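Local coordinates for protein gene product PA4716 (Pseudomonas aeruginosa, PDB 1U0K) that probably acts as an isomerase of the PhzF family, although its substrate and its precise role in the cell are not known, at residues A[7-12]-A[44-49]; A[11-16]-A[218-223]; A[19-24]-A[75-80]. All blocks are in the same frame, centred on the assembly; numbering follows the deposited sequence.

Contact 1. Residues A[7-12]-A[44-49]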
loop_
_atom_site.group_PDB
_atom_site.type_symbol
_atom_site.label_atom_id
_atom_site.label_comp_id
_atom_site.label_asym_id
_atom_site.label_seq_id
_atom_site.Cartn_x
_atom_site.Cartn_y
_atom_site.Cartn_z
ATOM N N TYR A 7 4.848 -10.300 13.534
ATOM C CA TYR A 7 5.370 -9.079 12.953
ATOM C C TYR A 7 4.894 -7.890 13.766
ATOM O O TYR A 7 3.996 -8.008 14.622
ATOM C CB TYR A 7 5.018 -8.952 11.468
ATOM C CG TYR A 7 3.564 -8.689 11.175
ATOM C CD1 TYR A 7 3.048 -7.417 11.238
ATOM C CD2 TYR A 7 2.709 -9.734 10.858
ATOM C CE1 TYR A 7 1.701 -7.170 10.970
ATOM C CE2 TYR A 7 1.358 -9.497 10.573
ATOM C CZ TYR A 7 0.868 -8.216 10.648
ATOM O OH TYR A 7 -0.464 -7.956 10.399
ATOM N N TRP A 8 5.512 -6.751 13.526
ATOM C CA TRP A 8 5.245 -5.540 14.282
ATOM C C TRP A 8 5.074 -4.374 13.346
ATOM O O TRP A 8 5.828 -4.248 12.394
ATOM C CB TRP A 8 6.393 -5.235 15.238
ATOM C CG TRP A 8 6.790 -6.376 16.114
ATOM C CD1 TRP A 8 7.442 -7.529 15.741
ATOM C CD2 TRP A 8 6.592 -6.479 17.529
ATOM N NE1 TRP A 8 7.645 -8.330 16.834
ATOM C CE2 TRP A 8 7.139 -7.710 17.942
ATOM C CE3 TRP A 8 6.006 -5.647 18.496
ATOM C CZ2 TRP A 8 7.115 -8.130 19.278
ATOM C CZ3 TRP A 8 5.986 -6.068 19.809
ATOM C CH2 TRP A 8 6.541 -7.290 20.186
ATOM N N GLN A 9 4.115 -3.503 13.644
ATOM C CA GLN A 9 3.886 -2.273 12.910
ATOM C C GLN A 9 4.520 -1.132 13.683
ATOM O O GLN A 9 4.228 -0.935 14.847
ATOM C CB GLN A 9 2.373 -2.031 12.730
ATOM C CG GLN A 9 2.014 -0.734 12.035
ATOM C CD GLN A 9 2.485 -0.660 10.596
ATOM O OE1 GLN A 9 2.724 -1.689 9.955
ATOM N NE2 GLN A 9 2.629 0.557 10.088
ATOM N N LEU A 10 5.441 -0.428 13.037
ATOM C CA LEU A 10 6.178 0.683 13.627
ATOM C C LEU A 10 6.053 1.908 12.740
ATOM O O LEU A 10 5.794 1.790 11.552
ATOM C CB LEU A 10 7.674 0.337 13.724
ATOM C CG LEU A 10 8.148 -0.543 14.875
ATOM C CD1 LEU A 10 7.592 -1.928 14.814
ATOM C CD2 LEU A 10 9.666 -0.598 14.873
ATOM N N ASP A 11 6.281 3.078 13.318
ATOM C CA ASP A 11 6.507 4.289 12.538
ATOM C C ASP A 11 7.914 4.797 12.768
ATOM O O ASP A 11 8.353 4.910 13.908
ATOM C CB ASP A 11 5.530 5.374 12.949
ATOM C CG ASP A 11 4.140 5.094 12.489
ATOM O OD1 ASP A 11 3.968 4.484 11.404
ATOM O OD2 ASP A 11 3.155 5.442 13.156
ATOM N N VAL A 12 8.601 5.122 11.679
ATOM C CA VAL A 12 9.973 5.618 11.733
ATOM C C VAL A 12 9.996 7.088 11.294
ATOM O O VAL A 12 9.241 7.492 10.396
ATOM C CB VAL A 12 10.894 4.777 10.829
ATOM C CG1 VAL A 12 12.356 5.243 10.952
ATOM C CG2 VAL A 12 10.775 3.285 11.162
ATOM N N LEU A 44 1.211 -6.765 3.741
ATOM C CA LEU A 44 1.128 -5.712 4.740
ATOM C C LEU A 44 1.095 -4.310 4.140
ATOM O O LEU A 44 0.666 -3.372 4.806
ATOM C CB LEU A 44 2.260 -5.864 5.749
ATOM C CG LEU A 44 2.211 -7.179 6.532
ATOM C CD1 LEU A 44 3.277 -7.196 7.607
ATOM C CD2 LEU A 44 0.809 -7.424 7.119
ATOM N N ARG A 45 1.540 -4.163 2.889
ATOM C CA ARG A 45 1.418 -2.925 2.101
ATOM C C ARG A 45 2.132 -1.702 2.672
ATOM O O ARG A 45 1.894 -0.573 2.236
ATOM C CB ARG A 45 -0.056 -2.631 1.800
ATOM C CG ARG A 45 -0.686 -3.747 1.010
ATOM C CD ARG A 45 -2.173 -3.662 0.949
ATOM N NE ARG A 45 -2.621 -2.486 0.221
ATOM C CZ ARG A 45 -2.863 -2.442 -1.077
ATOM N NH1 ARG A 45 -2.656 -3.510 -1.832
ATOM N NH2 ARG A 45 -3.312 -1.316 -1.627
ATOM N N GLN A 46 3.038 -1.918 3.619
ATOM C CA GLN A 46 3.937 -0.863 4.036
ATOM C C GLN A 46 4.963 -0.662 2.919
ATOM O O GLN A 46 5.264 -1.612 2.192
ATOM C CB GLN A 46 4.601 -1.243 5.362
ATOM C CG GLN A 46 3.589 -1.571 6.443
ATOM C CD GLN A 46 2.673 -0.391 6.756
ATOM O OE1 GLN A 46 3.151 0.694 7.073
ATOM N NE2 GLN A 46 1.354 -0.604 6.655
ATOM N N PHE A 47 5.459 0.550 2.764
ATOM C CA PHE A 47 6.353 0.873 1.646
ATOM C C PHE A 47 7.536 -0.105 1.655
ATOM O O PHE A 47 7.967 -0.565 0.603
ATOM C CB PHE A 47 6.827 2.325 1.695
ATOM C CG PHE A 47 7.370 2.841 0.380
ATOM C CD1 PHE A 47 6.560 3.565 -0.497
ATOM C CD2 PHE A 47 8.687 2.604 0.019
ATOM C CE1 PHE A 47 7.066 4.048 -1.709
ATOM C CE2 PHE A 47 9.192 3.077 -1.201
ATOM C CZ PHE A 47 8.384 3.791 -2.055
ATOM N N GLU A 48 8.039 -0.409 2.842
ATOM C CA GLU A 48 9.002 -1.495 3.033
ATOM C C GLU A 48 8.615 -2.361 4.223
ATOM O O GLU A 48 7.996 -1.876 5.174
ATOM C CB GLU A 48 10.409 -0.930 3.245
ATOM C CG GLU A 48 10.975 -0.290 1.997
ATOM C CD GLU A 48 12.367 0.263 2.172
ATOM O OE1 GLU A 48 12.526 1.280 2.863
ATOM O OE2 GLU A 48 13.310 -0.313 1.589
ATOM N N SER A 49 8.936 -3.649 4.121
ATOM C CA SER A 49 8.982 -4.566 5.265
ATOM C C SER A 49 10.424 -5.048 5.430
ATOM O O SER A 49 11.162 -5.164 4.458
ATOM C CB SER A 49 8.063 -5.775 5.085
ATOM O OG SER A 49 6.686 -5.429 5.181
#

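Contact 2. Residues A[11-16]-A[218-223]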
loop_
_atom_site.group_PDB
_atom_site.type_symbol
_atom_site.label_atom_id
_atom_site.label_comp_id
_atom_site.label_asym_id
_atom_site.label_seq_id
_atom_site.Cartn_x
_atom_site.Cartn_y
_atom_site.Cartn_z
ATOM N N ASP A 11 6.281 3.078 13.318
ATOM C CA ASP A 11 6.507 4.289 12.538
ATOM C C ASP A 11 7.914 4.797 12.768
ATOM O O ASP A 11 8.353 4.910 13.908
ATOM C CB ASP A 11 5.530 5.374 12.949
ATOM C CG ASP A 11 4.140 5.094 12.489
ATOM O OD1 ASP A 11 3.968 4.484 11.404
ATOM O OD2 ASP A 11 3.155 5.442 13.156
ATOM N N VAL A 12 8.601 5.122 11.679
ATOM C CA VAL A 12 9.973 5.618 11.733
ATOM C C VAL A 12 9.996 7.088 11.294
ATOM O O VAL A 12 9.241 7.492 10.396
ATOM C CB VAL A 12 10.894 4.777 10.829
ATOM C CG1 VAL A 12 12.356 5.243 10.952
ATOM C CG2 VAL A 12 10.775 3.285 11.162
ATOM N N PHE A 13 10.873 7.866 11.925
ATOM C CA PHE A 13 10.882 9.334 11.813
ATOM C C PHE A 13 9.566 9.907 12.343
ATOM O O PHE A 13 8.918 10.747 11.704
ATOM C CB PHE A 13 11.163 9.792 10.381
ATOM C CG PHE A 13 12.446 9.241 9.803
ATOM C CD1 PHE A 13 12.424 8.430 8.677
ATOM C CD2 PHE A 13 13.671 9.544 10.374
ATOM C CE1 PHE A 13 13.587 7.931 8.131
ATOM C CE2 PHE A 13 14.851 9.043 9.829
ATOM C CZ PHE A 13 14.809 8.239 8.710
ATOM N N ALA A 14 9.205 9.453 13.539
ATOM C CA ALA A 14 7.897 9.687 14.138
ATOM C C ALA A 14 8.055 9.919 15.634
ATOM O O ALA A 14 8.496 9.037 16.370
ATOM C CB ALA A 14 6.977 8.476 13.876
ATOM N N GLU A 15 7.703 11.118 16.095
ATOM C CA GLU A 15 7.732 11.413 17.519
ATOM C C GLU A 15 6.416 11.053 18.202
ATOM O O GLU A 15 6.369 10.969 19.424
ATOM C CB GLU A 15 8.105 12.877 17.762
ATOM C CG GLU A 15 9.461 13.212 17.162
ATOM C CD GLU A 15 10.070 14.516 17.633
ATOM O OE1 GLU A 15 10.705 15.198 16.790
ATOM O OE2 GLU A 15 9.952 14.852 18.832
ATOM N N ARG A 16 5.364 10.843 17.410
ATOM C CA ARG A 16 4.088 10.317 17.899
ATOM C C ARG A 16 3.593 9.196 16.984
ATOM O O ARG A 16 3.945 9.154 15.816
ATOM C CB ARG A 16 3.031 11.417 17.912
ATOM C CG ARG A 16 3.265 12.506 18.930
ATOM C CD ARG A 16 2.118 13.496 19.003
ATOM N NE ARG A 16 1.760 13.991 17.678
ATOM C CZ ARG A 16 2.362 15.002 17.056
ATOM N NH1 ARG A 16 3.362 15.661 17.627
ATOM N NH2 ARG A 16 1.951 15.361 15.848
ATOM N N ASP A 218 7.118 7.992 -1.227
ATOM C CA ASP A 218 7.668 7.542 0.045
ATOM C C ASP A 218 7.641 8.714 1.014
ATOM O O ASP A 218 7.986 9.828 0.639
ATOM C CB ASP A 218 9.101 7.033 -0.159
ATOM C CG ASP A 218 9.625 6.197 1.012
ATOM O OD1 ASP A 218 8.832 5.631 1.801
ATOM O OD2 ASP A 218 10.853 6.034 1.200
ATOM N N VAL A 219 7.233 8.452 2.250
ATOM C CA VAL A 219 7.115 9.478 3.289
ATOM C C VAL A 219 8.489 10.024 3.703
ATOM O O VAL A 219 8.669 11.231 3.825
ATOM C CB VAL A 219 6.382 8.921 4.535
ATOM C CG1 VAL A 219 6.392 9.924 5.682
ATOM C CG2 VAL A 219 4.942 8.506 4.179
ATOM N N ALA A 220 9.450 9.131 3.933
ATOM C CA ALA A 220 10.751 9.518 4.476
ATOM C C ALA A 220 11.777 8.422 4.201
ATOM O O ALA A 220 11.691 7.343 4.779
ATOM C CB ALA A 220 10.641 9.784 5.968
ATOM N N THR A 221 12.752 8.721 3.340
ATOM C CA THR A 221 13.621 7.719 2.737
ATOM C C THR A 221 15.013 7.744 3.367
ATOM O O THR A 221 15.852 8.567 3.004
ATOM C CB THR A 221 13.712 7.987 1.219
ATOM O OG1 THR A 221 12.389 8.113 0.669
ATOM C CG2 THR A 221 14.317 6.822 0.465
ATOM N N GLY A 222 15.261 6.836 4.304
ATOM C CA GLY A 222 16.547 6.775 4.982
ATOM C C GLY A 222 17.706 6.445 4.056
ATOM O O GLY A 222 18.844 6.875 4.298
ATOM N N SER A 223 17.427 5.695 2.991
ATOM C CA SER A 223 18.462 5.279 2.047
ATOM C C SER A 223 18.929 6.449 1.169
ATOM O O SER A 223 20.041 6.404 0.635
ATOM C CB SER A 223 18.002 4.096 1.187
ATOM O OG SER A 223 16.763 4.351 0.546
#

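Contact 3. Residues A[19-24]-A[75-80]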
loop_
_atom_site.group_PDB
_atom_site.type_symbol
_atom_site.label_atom_id
_atom_site.label_comp_id
_atom_site.label_asym_id
_atom_site.label_seq_id
_atom_site.Cartn_x
_atom_site.Cartn_y
_atom_site.Cartn_z
ATOM N N THR A 19 2.246 8.852 12.640
ATOM C CA THR A 19 2.962 9.846 11.847
ATOM C C THR A 19 4.205 9.182 11.256
ATOM O O THR A 19 4.485 8.022 11.538
ATOM C CB THR A 19 3.383 11.061 12.710
ATOM O OG1 THR A 19 4.351 10.665 13.695
ATOM C CG2 THR A 19 2.225 11.608 13.522
ATOM N N GLY A 20 4.961 9.920 10.454
ATOM C CA GLY A 20 6.188 9.389 9.894
ATOM C C GLY A 20 5.938 8.250 8.927
ATOM O O GLY A 20 4.870 8.138 8.328
ATOM N N ASN A 21 6.932 7.383 8.778
ATOM C CA ASN A 21 6.891 6.327 7.782
ATOM C C ASN A 21 6.576 4.955 8.389
ATOM O O ASN A 21 7.361 4.445 9.166
ATOM C CB ASN A 21 8.233 6.263 7.036
ATOM C CG ASN A 21 8.099 5.697 5.646
ATOM O OD1 ASN A 21 7.065 5.123 5.293
ATOM N ND2 ASN A 21 9.136 5.881 4.820
ATOM N N GLY A 22 5.455 4.355 8.003
ATOM C CA GLY A 22 5.074 3.055 8.510
ATOM C C GLY A 22 5.974 1.961 7.984
ATOM O O GLY A 22 6.444 2.000 6.844
ATOM N N LEU A 23 6.198 0.967 8.832
ATOM C CA LEU A 23 7.113 -0.141 8.563
ATOM C C LEU A 23 6.624 -1.393 9.253
ATOM O O LEU A 23 6.246 -1.329 10.428
ATOM C CB LEU A 23 8.479 0.205 9.144
ATOM C CG LEU A 23 9.571 -0.860 9.137
ATOM C CD1 LEU A 23 10.101 -1.063 7.735
ATOM C CD2 LEU A 23 10.687 -0.462 10.089
ATOM N N ALA A 24 6.684 -2.539 8.571
ATOM C CA ALA A 24 6.488 -3.832 9.219
ATOM C C ALA A 24 7.833 -4.507 9.461
ATOM O O ALA A 24 8.697 -4.514 8.584
ATOM C CB ALA A 24 5.603 -4.734 8.409
ATOM N N ALA A 75 21.366 -0.158 2.960
ATOM C CA ALA A 75 21.137 0.611 4.179
ATOM C C ALA A 75 19.951 1.565 4.006
ATOM O O ALA A 75 19.912 2.317 3.033
ATOM C CB ALA A 75 22.403 1.391 4.553
ATOM N N GLY A 76 18.984 1.501 4.927
ATOM C CA GLY A 76 17.786 2.350 4.885
ATOM C C GLY A 76 17.100 2.455 6.244
ATOM O O GLY A 76 17.515 1.773 7.186
ATOM N N HIS A 77 16.036 3.265 6.340
ATOM C CA HIS A 77 15.266 3.441 7.587
ATOM C C HIS A 77 14.509 2.198 8.165
ATOM O O HIS A 77 14.139 2.211 9.338
ATOM C CB HIS A 77 14.276 4.596 7.455
ATOM C CG HIS A 77 13.132 4.271 6.561
ATOM N ND1 HIS A 77 13.252 4.251 5.189
ATOM C CD2 HIS A 77 11.875 3.861 6.838
ATOM C CE1 HIS A 77 12.107 3.864 4.660
ATOM N NE2 HIS A 77 11.257 3.618 5.639
ATOM N N PRO A 78 14.242 1.146 7.392
ATOM C CA PRO A 78 13.826 -0.113 8.026
ATOM C C PRO A 78 14.820 -0.581 9.086
ATOM O O PRO A 78 14.416 -1.225 10.046
ATOM C CB PRO A 78 13.758 -1.087 6.855
ATOM C CG PRO A 78 13.382 -0.218 5.719
ATOM C CD PRO A 78 14.232 1.017 5.921
ATOM N N LEU A 79 16.099 -0.251 8.931
ATOM C CA LEU A 79 17.103 -0.630 9.923
ATOM C C LEU A 79 16.904 0.120 11.247
ATOM O O LEU A 79 17.080 -0.476 12.304
ATOM C CB LEU A 79 18.535 -0.436 9.394
ATOM C CG LEU A 79 18.957 -1.198 8.132
ATOM C CD1 LEU A 79 20.428 -0.900 7.811
ATOM C CD2 LEU A 79 18.783 -2.690 8.214
ATOM N N LEU A 80 16.509 1.389 11.189
ATOM C CA LEU A 80 16.185 2.158 12.386
ATOM C C LEU A 80 15.031 1.527 13.152
ATOM O O LEU A 80 15.084 1.406 14.377
ATOM C CB LEU A 80 15.807 3.589 12.028
ATOM C CG LEU A 80 16.915 4.412 11.386
ATOM C CD1 LEU A 80 16.386 5.818 11.135
ATOM C CD2 LEU A 80 18.187 4.421 12.233
#

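Contact 1. Residues A[7-12]-A[44-49]
Gln46 meets Gln9 amide to amide, while just beside them Leu44 lies against the ring of Tyr7: a polar pair and an apolar pair tie strand 6-12 to the end of helix 34-44 and the turn that follows it. That turn leads into strand 48-54 and Glu48, predicted to be in the active site, which takes no part in the contact itself. From CB, directed toward the strand, the Gln46 chain bends at its second torsion (chi2 -61°), which turns the carboxamide across that of Gln9 instead of extending it past. Its CG lies 3.6 Å from Gln9 OE1, and CD comes slightly nearer to that oxygen. Gln46 OE1 then accepts a hydrogen bond from Gln9 NE2 at 3.1 Å. The N-H is well aimed (166°) and leaves almost in the plane of the Gln9 amide, yet it arrives from above the carbonyl plane of Gln46, the two amide planes being 74° apart. At the remaining tip, Gln46 NE2 reaches back to Leu44 O in a weak bond of 3.4 Å, and it also donates to the backbone oxygen of Glu43 of the second subunit.

The apolar half is a CH-pi contact. Leu44 CD1 sits over the centre of one Tyr7 face, 3.7 Å from the centroid, and its sister methyl CD2 lies 3.6 Å from Tyr7 CZ, close to the hydroxyl end.

As a worked example of neutral groups serving a buried dimer interface, the pair is instructive. Gln9 NE2 has a second and stronger acceptor in Glu43 OE2 of the second subunit, so both glutamine amides bridge their own chain to the partner. The N-H given to Glu43 OE2 probably eases the closeness of that carboxylate to Asp11. Gln46 is held through OE1 and NE2, whereas two acceptors at NE2 fix how the Gln9 amide is turned.

Contact 2. Residues A[11-16]-A[218-223]
Phe13 and Ala220 face each other with their CA atoms 7.3 Å apart, where the chain leaving strand 6-12 swings through a left-handed backbone conformation (phi 62°) and the other segment runs into the N-terminus of helix 222-234. The setting is consistent with the two-lobed fold of the diaminopimelate epimerase clan, in which a helix is enclosed by curved sheet in each lobe, and the contact illustrates how an aromatic side chain can span the ground between strand end and helix start.

With CG placed beside its own backbone N, the Phe13 ring leans toward Ala220. Its CD1 atom is 3.5 Å from Ala220 CB, an oblique approach, and CE1 is 3.9 Å from Ala220 O. Beyond that, CE1 comes within 4.3 Å of Gly222 N, the first residue of the helix. One face of the ring carries Val12 CG1, offset toward the rim, and Leu80 and Leu258 add further apolar cover. Ala220 also packs on Leu258, which draws the two segments onto a common strand, 256-262.

Thr221 stands at the N-cap position, but its hydroxyl is used otherwise, taking part with Gln248 NE2 in one bond. In the other, Thr221 OG1 donates to Asp218 OD2 at 2.6 Å, meeting the carboxylate on its anti side and 32° out of its plane.

Contact 3. Residues A[19-24]-A[75-80]
Asn21 and His77 are brought together by two different rotations: the asparagine swings CG away from its backbone N (chi1 -154°), whereas the histidine folds CG between its N and carbonyl carbon (chi1 72°), turning its ring back toward strand 21-26. Leu23 lies two residues on along the same face of that strand, with CG anti to N (chi1 173°), which carries its two methyls to Pro78, near the start of helix 78-90.

The polar tips are close but not bonded. Asn21 ND2 stands 3.2 Å from His77 NE2 and 3.6 Å from His77 CE1, with amide and ring planes only 17° apart, and the angle is too poor for a hydrogen bond. The amide nitrogen instead donates to Ala220 O and to Asp218 OD1, of which Ala220 O is the stronger partner. On the histidine, Pro78 CD covers one ring face, 3.4 Å above the plane and over its centre, and ND1 has a weak bond with Gly222 N.

Further along, both methyls of Leu23 rest against one side of Pro78. Leu23 CD1 touches Pro78 CB at 3.8 Å, and CD2 is equally near Pro78 CA, with the two side chains crossing at about a right angle. Within the 75-80 segment, Leu79 N bonds to Gly76 O at 3.0 Å, in the region of the first turn.

The lesson is that proximity of two nitrogens need not mean a bond. With the N-H groups of Asn21 committed to the 218-223 segment, the amide lies beside His77 without bonding to it. His77 in turn packs against Glu48, which would place the asparagine in a second shell if Glu48 is catalytic as predicted. Pro78 covers one face of the ring and is itself packed by Leu23.

All three contacts are buried, yet they differ in what buries them. Contact 1 lies farthest from the chain centre, at about 13 Å, and is closed by the second subunit, which supplies partners for its amides; its second segment carries Glu48, the predicted active-site residue. Contact 3 touches Glu48 through His77, and contact 2 lies nearby, the centres of these two being 6 Å apart and each at the N-terminal end of a helix. Strand 6-12 serves contacts 1 and 2, its antiparallel neighbour 21-26 contact 3. Chemistry follows place: amide bonding beside a methyl-aromatic contact at the interface, almost purely apolar packing in contact 2, and in contact 3 an asparagine whose bonds lead to the 218-223 segment.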